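Local atomic coordinates of cytokinesis protein 2 (Saccharomyces cerevisiae, PDB entry 4WPE), a protein that binds phospholipids, forms rings with the septins and the medial actin ring, and mediates the cytoskeletal rearrangements of yeast cytokinesis, here represented by its F-BAR domain. Residues Ala225-Ser228 with Phe229-Lys233; Lys112-Ala115 with Ala116-Ala120. All coordinates share one frame; numbering follows the deposited sequence.

Contact 1. Residues Ala225-Ser228 with Phe229-Lys233; sequences ARIS and FLQSK
R226 and L230, one turn apart on helix 170-259, meet through the leucine's CD1 methyl, which lies 4.2 Å above one face of the R226 guanidinium, offset toward its rim, and nearest to NH2. R226 is drawn out nearly straight through its first three torsions (chi1 177°), which carries the guanidinium well away from the helix. There NH1 forms a salt bridge with E223 and NH2 another with D74 of the second subunit, so two carboxylates share the group, one on each terminal nitrogen. L230 CG comes to 3.3 Å from R226 O, the carbonyl that also accepts L230 N in a nearly straight bond.

On another side of the helix, I227 and Q231 form a looser pair, with the CG2 methyl of I227 4.1 Å from OE1 of Q231. The glutamine is extended, and its NE2, turned away from the isoleucine, donates to the backbone carbonyls of L259 and F262 of the second subunit. The main-chain bond from Q231 N to I227 O is 2.8 Å long. F229 holds CG anti to its backbone N (chi1 -177°), which sends the ring out from the helix toward helix 76-162, where T111 lies. S232 OG turns back on its own helix and donates to F229 O at 3.0 Å; K233 N reaches the same oxygen from the same face of its plane.

Within this helical segment of the F-BAR dimer, apolar branches therefore accompany the polar ends of R226 and Q231, whose strongest partners lie across the subunit interface, and the charge of R226 is probably balanced largely by its two acidic mates.

Contact 2. Residues Lys112-Ala115 with Ala116-Ala120; sequences KAFA and ANLQA
F114 O is gripped by two backbone N-H groups: L118 N donates to it at 3.0 Å in the regular helical bond, and N117 N adds a weak one at 3.2 Å, bent to 123°. N117 N also donates to A113 O, and is thus shared between two successive carbonyls. Among the side chains of the same turn, F114 and L118 make the apolar contact. The phenyl ring swings out with CG anti to the backbone N (chi1 -179°), which places its far side alongside the leucine one turn on. CE2 lies 3.9 Å from L118 CG and equally near CD1, while CZ is 4.0 Å from CD2; the leucine approaches the ring obliquely and both of its methyls take part. Trimming F114 to an alanine would probably leave the branches of L118 without their neighbour in this turn and the ring of F229 without its stacking mate.

The N117 side chain, with CG beside its own backbone N, folds back against A113 O without a hydrogen bond from ND2, whereas the methyl of A116 lies near the carbonyls of K112 and A113.

This turn belongs to helix 76-162 of the F-BAR helical bundle. F114 and L118 face helix 170-259, where the phenylalanine stacks on F229 and the leucine packs on M222 and R226, while K112 and A115 touch I41 of helix 37-71.

How the contacts relate
Following the chain from the N terminus, contact 2 comes first, on helix 76-162, and contact 1 follows on helix 170-259, the next long helix. They are in series: each spans consecutive residues of one helix, so neither closes a loop, and they do not nest or cross. The turn between the two helices brings the segments back together, with centres 13 Å apart, and the shared phenylalanine stack joins them directly. Both turns also touch helix 37-71, so the three helices 37-71, 76-162 and 170-259 meet here, and contact 1 in addition lies on the interface with the second subunit.

Contact 1. Residues Ala225-Ser228 with Phe229-Lys233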
ATOM      1  N   ALA A 225       7.630 -10.540  30.841  1.00 64.02           N
ATOM      2  CA  ALA A 225       7.016 -11.340  29.790  1.00 58.85           C
ATOM      3  C   ALA A 225       6.188 -10.462  28.861  1.00 63.41           C
ATOM      4  O   ALA A 225       5.975 -10.805  27.703  1.00 64.78           O
ATOM      5  CB  ALA A 225       6.154 -12.440  30.388  1.00 52.57           C
ATOM      6  N   ARG A 226       5.720  -9.330  29.378  1.00 64.65           N
ATOM      7  CA  ARG A 226       4.944  -8.390  28.576  1.00 61.35           C
ATOM      8  C   ARG A 226       5.843  -7.581  27.639  1.00 65.56           C
ATOM      9  O   ARG A 226       5.565  -7.467  26.444  1.00 66.18           O
ATOM     10  CB  ARG A 226       4.147  -7.451  29.477  1.00 54.95           C
ATOM     11  CG  ARG A 226       3.365  -6.393  28.719  1.00 53.57           C
ATOM     12  CD  ARG A 226       2.813  -5.334  29.661  1.00 58.28           C
ATOM     13  NE  ARG A 226       2.473  -4.113  28.941  1.00 63.60           N
ATOM     14  CZ  ARG A 226       3.281  -3.064  28.827  1.00 68.62           C
ATOM     15  NH1 ARG A 226       4.477  -3.080  29.402  1.00 59.07           N
ATOM     16  NH2 ARG A 226       2.890  -1.997  28.145  1.00 74.89           N
ATOM     17  N   ILE A 227       6.916  -7.021  28.189  1.00 57.86           N
ATOM     18  CA  ILE A 227       7.876  -6.264  27.393  1.00 50.84           C
ATOM     19  C   ILE A 227       8.485  -7.125  26.290  1.00 55.54           C
ATOM     20  O   ILE A 227       8.464  -6.752  25.121  1.00 66.31           O
ATOM     21  CB  ILE A 227       9.017  -5.695  28.257  1.00 51.48           C
ATOM     22  CG1 ILE A 227       8.467  -4.805  29.374  1.00 62.22           C
ATOM     23  CG2 ILE A 227       9.995  -4.914  27.393  1.00 46.87           C
ATOM     24  CD1 ILE A 227       7.699  -3.607  28.877  1.00 67.38           C
ATOM     25  N   SER A 228       9.017  -8.282  26.672  1.00 62.13           N
ATOM     26  CA  SER A 228       9.719  -9.161  25.742  1.00 62.71           C
ATOM     27  C   SER A 228       8.820  -9.661  24.615  1.00 68.28           C
ATOM     28  O   SER A 228       9.245  -9.733  23.460  1.00 68.06           O
ATOM     29  CB  SER A 228      10.316 -10.352  26.494  1.00 60.29           C
ATOM     30  OG  SER A 228      11.362  -9.936  27.355  1.00 56.53           O
ATOM     31  N   PHE A 229       7.583 -10.010  24.956  1.00 65.40           N
ATOM     32  CA  PHE A 229       6.626 -10.496  23.967  1.00 57.59           C
ATOM     33  C   PHE A 229       6.328  -9.414  22.930  1.00 60.40           C
ATOM     34  O   PHE A 229       6.360  -9.674  21.728  1.00 64.41           O
ATOM     35  CB  PHE A 229       5.336 -10.959  24.651  1.00 50.64           C
ATOM     36  CG  PHE A 229       4.320 -11.547  23.710  1.00 60.49           C
ATOM     37  CD1 PHE A 229       4.313 -12.906  23.439  1.00 60.36           C
ATOM     38  CD2 PHE A 229       3.365 -10.744  23.107  1.00 64.83           C
ATOM     39  CE1 PHE A 229       3.376 -13.450  22.576  1.00 57.80           C
ATOM     40  CE2 PHE A 229       2.428 -11.280  22.243  1.00 66.58           C
ATOM     41  CZ  PHE A 229       2.433 -12.635  21.979  1.00 60.87           C
ATOM     42  N   LEU A 230       6.042  -8.201  23.400  1.00 63.06           N
ATOM     43  CA  LEU A 230       5.791  -7.070  22.507  1.00 58.85           C
ATOM     44  C   LEU A 230       7.047  -6.719  21.724  1.00 55.41           C
ATOM     45  O   LEU A 230       6.977  -6.322  20.564  1.00 67.51           O
ATOM     46  CB  LEU A 230       5.311  -5.848  23.290  1.00 63.99           C
ATOM     47  CG  LEU A 230       3.941  -5.929  23.969  1.00 71.93           C
ATOM     48  CD1 LEU A 230       3.601  -4.607  24.640  1.00 74.50           C
ATOM     49  CD2 LEU A 230       2.865  -6.311  22.966  1.00 72.11           C
ATOM     50  N   GLN A 231       8.198  -6.876  22.365  1.00 52.97           N
ATOM     51  CA  GLN A 231       9.476  -6.600  21.721  1.00 60.18           C
ATOM     52  C   GLN A 231       9.708  -7.542  20.539  1.00 69.32           C
ATOM     53  O   GLN A 231      10.125  -7.105  19.469  1.00 71.52           O
ATOM     54  CB  GLN A 231      10.614  -6.717  22.736  1.00 58.59           C
ATOM     55  CG  GLN A 231      11.927  -6.104  22.287  1.00 64.96           C
ATOM     56  CD  GLN A 231      12.946  -6.050  23.410  1.00 71.41           C
ATOM     57  OE1 GLN A 231      12.632  -6.355  24.560  1.00 79.20           O
ATOM     58  NE2 GLN A 231      14.172  -5.660  23.081  1.00 74.21           N
ATOM     59  N   SER A 232       9.425  -8.828  20.728  1.00 71.23           N
ATOM     60  CA  SER A 232       9.621  -9.814  19.665  1.00 70.41           C
ATOM     61  C   SER A 232       8.562  -9.678  18.578  1.00 65.30           C
ATOM     62  O   SER A 232       8.849  -9.866  17.395  1.00 69.51           O
ATOM     63  CB  SER A 232       9.597 -11.238  20.227  1.00 71.37           C
ATOM     64  OG  SER A 232       8.276 -11.634  20.557  1.00 62.99           O
ATOM     65  N   LYS A 233       7.337  -9.357  18.985  1.00 55.48           N
ATOM     66  CA  LYS A 233       6.235  -9.206  18.041  1.00 58.96           C
ATOM     67  C   LYS A 233       6.440  -8.004  17.122  1.00 66.63           C
ATOM     68  O   LYS A 233       5.941  -7.982  15.999  1.00 70.02           O
ATOM     69  CB  LYS A 233       4.905  -9.077  18.783  1.00 52.34           C
ATOM     70  CG  LYS A 233       4.328 -10.401  19.237  1.00 61.44           C
ATOM     71  CD  LYS A 233       4.559 -11.482  18.195  1.00 74.52           C
ATOM     72  CE  LYS A 233       4.045 -12.825  18.675  1.00 77.38           C
ATOM     73  NZ  LYS A 233       4.354 -13.912  17.706  1.00 80.07           N
TER

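Contact 2. Residues Lys112-Ala115 with Ala116-Ala120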
ATOM      1  N   LYS A 112      -3.352 -10.314  20.912  1.00 60.80           N
ATOM      2  CA  LYS A 112      -4.630 -10.150  21.593  1.00 59.29           C
ATOM      3  C   LYS A 112      -4.846 -11.278  22.600  1.00 72.01           C
ATOM      4  O   LYS A 112      -5.249 -11.037  23.738  1.00 81.13           O
ATOM      5  CB  LYS A 112      -5.781 -10.111  20.585  1.00 64.38           C
ATOM      6  CG  LYS A 112      -7.108 -10.583  21.154  1.00 71.11           C
ATOM      7  CD  LYS A 112      -8.297 -10.050  20.372  1.00 77.72           C
ATOM      8  CE  LYS A 112      -9.575 -10.770  20.783  1.00 86.74           C
ATOM      9  NZ  LYS A 112     -10.801 -10.029  20.380  1.00 89.04           N
ATOM     10  N   ALA A 113      -4.562 -12.506  22.174  1.00 65.81           N
ATOM     11  CA  ALA A 113      -4.726 -13.676  23.027  1.00 61.06           C
ATOM     12  C   ALA A 113      -3.809 -13.614  24.241  1.00 72.39           C
ATOM     13  O   ALA A 113      -4.217 -13.938  25.357  1.00 76.68           O
ATOM     14  CB  ALA A 113      -4.467 -14.946  22.240  1.00 48.84           C
ATOM     15  N   PHE A 114      -2.568 -13.197  24.015  1.00 68.84           N
ATOM     16  CA  PHE A 114      -1.592 -13.102  25.091  1.00 64.46           C
ATOM     17  C   PHE A 114      -1.974 -12.005  26.079  1.00 68.02           C
ATOM     18  O   PHE A 114      -1.788 -12.154  27.284  1.00 67.34           O
ATOM     19  CB  PHE A 114      -0.197 -12.842  24.524  1.00 61.44           C
ATOM     20  CG  PHE A 114       0.873 -12.756  25.569  1.00 61.39           C
ATOM     21  CD1 PHE A 114       1.316 -13.893  26.222  1.00 68.84           C
ATOM     22  CD2 PHE A 114       1.439 -11.535  25.896  1.00 66.12           C
ATOM     23  CE1 PHE A 114       2.306 -13.816  27.189  1.00 73.09           C
ATOM     24  CE2 PHE A 114       2.428 -11.448  26.858  1.00 71.52           C
ATOM     25  CZ  PHE A 114       2.862 -12.591  27.506  1.00 74.24           C
ATOM     26  N   ALA A 115      -2.517 -10.906  25.562  1.00 67.88           N
ATOM     27  CA  ALA A 115      -2.937  -9.794  26.409  1.00 61.21           C
ATOM     28  C   ALA A 115      -4.087 -10.203  27.318  1.00 58.28           C
ATOM     29  O   ALA A 115      -4.136  -9.813  28.478  1.00 58.25           O
ATOM     30  CB  ALA A 115      -3.338  -8.599  25.559  1.00 62.92           C
ATOM     31  N   ALA A 116      -5.014 -10.993  26.784  1.00 64.18           N
ATOM     32  CA  ALA A 116      -6.154 -11.460  27.564  1.00 67.92           C
ATOM     33  C   ALA A 116      -5.696 -12.383  28.691  1.00 75.47           C
ATOM     34  O   ALA A 116      -6.307 -12.432  29.763  1.00 70.52           O
ATOM     35  CB  ALA A 116      -7.156 -12.168  26.665  1.00 64.51           C
ATOM     36  N   ASN A 117      -4.610 -13.106  28.441  1.00 75.70           N
ATOM     37  CA  ASN A 117      -4.057 -14.027  29.426  1.00 73.16           C
ATOM     38  C   ASN A 117      -3.285 -13.304  30.522  1.00 66.64           C
ATOM     39  O   ASN A 117      -3.304 -13.721  31.678  1.00 69.11           O
ATOM     40  CB  ASN A 117      -3.164 -15.056  28.735  1.00 73.96           C
ATOM     41  CG  ASN A 117      -3.952 -15.998  27.849  1.00 70.44           C
ATOM     42  OD1 ASN A 117      -5.123 -16.272  28.112  1.00 64.76           O
ATOM     43  ND2 ASN A 117      -3.317 -16.502  26.797  1.00 71.89           N
ATOM     44  N   LEU A 118      -2.601 -12.224  30.156  1.00 63.86           N
ATOM     45  CA  LEU A 118      -1.944 -11.377  31.143  1.00 57.87           C
ATOM     46  C   LEU A 118      -2.984 -10.806  32.094  1.00 63.34           C
ATOM     47  O   LEU A 118      -2.804 -10.827  33.312  1.00 66.76           O
ATOM     48  CB  LEU A 118      -1.168 -10.244  30.474  1.00 51.11           C
ATOM     49  CG  LEU A 118       0.226 -10.562  29.936  1.00 52.94           C
ATOM     50  CD1 LEU A 118       1.014  -9.275  29.756  1.00 58.74           C
ATOM     51  CD2 LEU A 118       0.959 -11.521  30.857  1.00 51.31           C
ATOM     52  N   GLN A 119      -4.075 -10.306  31.520  1.00 59.61           N
ATOM     53  CA  GLN A 119      -5.184  -9.758  32.293  1.00 60.05           C
ATOM     54  C   GLN A 119      -5.747 -10.781  33.280  1.00 69.08           C
ATOM     55  O   GLN A 119      -6.046 -10.448  34.427  1.00 70.80           O
ATOM     56  CB  GLN A 119      -6.289  -9.270  31.356  1.00 54.68           C
ATOM     57  CG  GLN A 119      -7.539  -8.777  32.062  1.00 59.31           C
ATOM     58  CD  GLN A 119      -7.265  -7.601  32.975  1.00 78.11           C
ATOM     59  OE1 GLN A 119      -6.470  -6.721  32.648  1.00 86.90           O
ATOM     60  NE2 GLN A 119      -7.923  -7.580  34.129  1.00 81.11           N
ATOM     61  N   ALA A 120      -5.887 -12.025  32.833  1.00 68.53           N
ATOM     62  CA  ALA A 120      -6.417 -13.079  33.688  1.00 60.64           C
ATOM     63  C   ALA A 120      -5.503 -13.318  34.885  1.00 63.19           C
ATOM     64  O   ALA A 120      -5.969 -13.430  36.019  1.00 61.62           O
ATOM     65  CB  ALA A 120      -6.605 -14.364  32.899  1.00 57.16           C
TER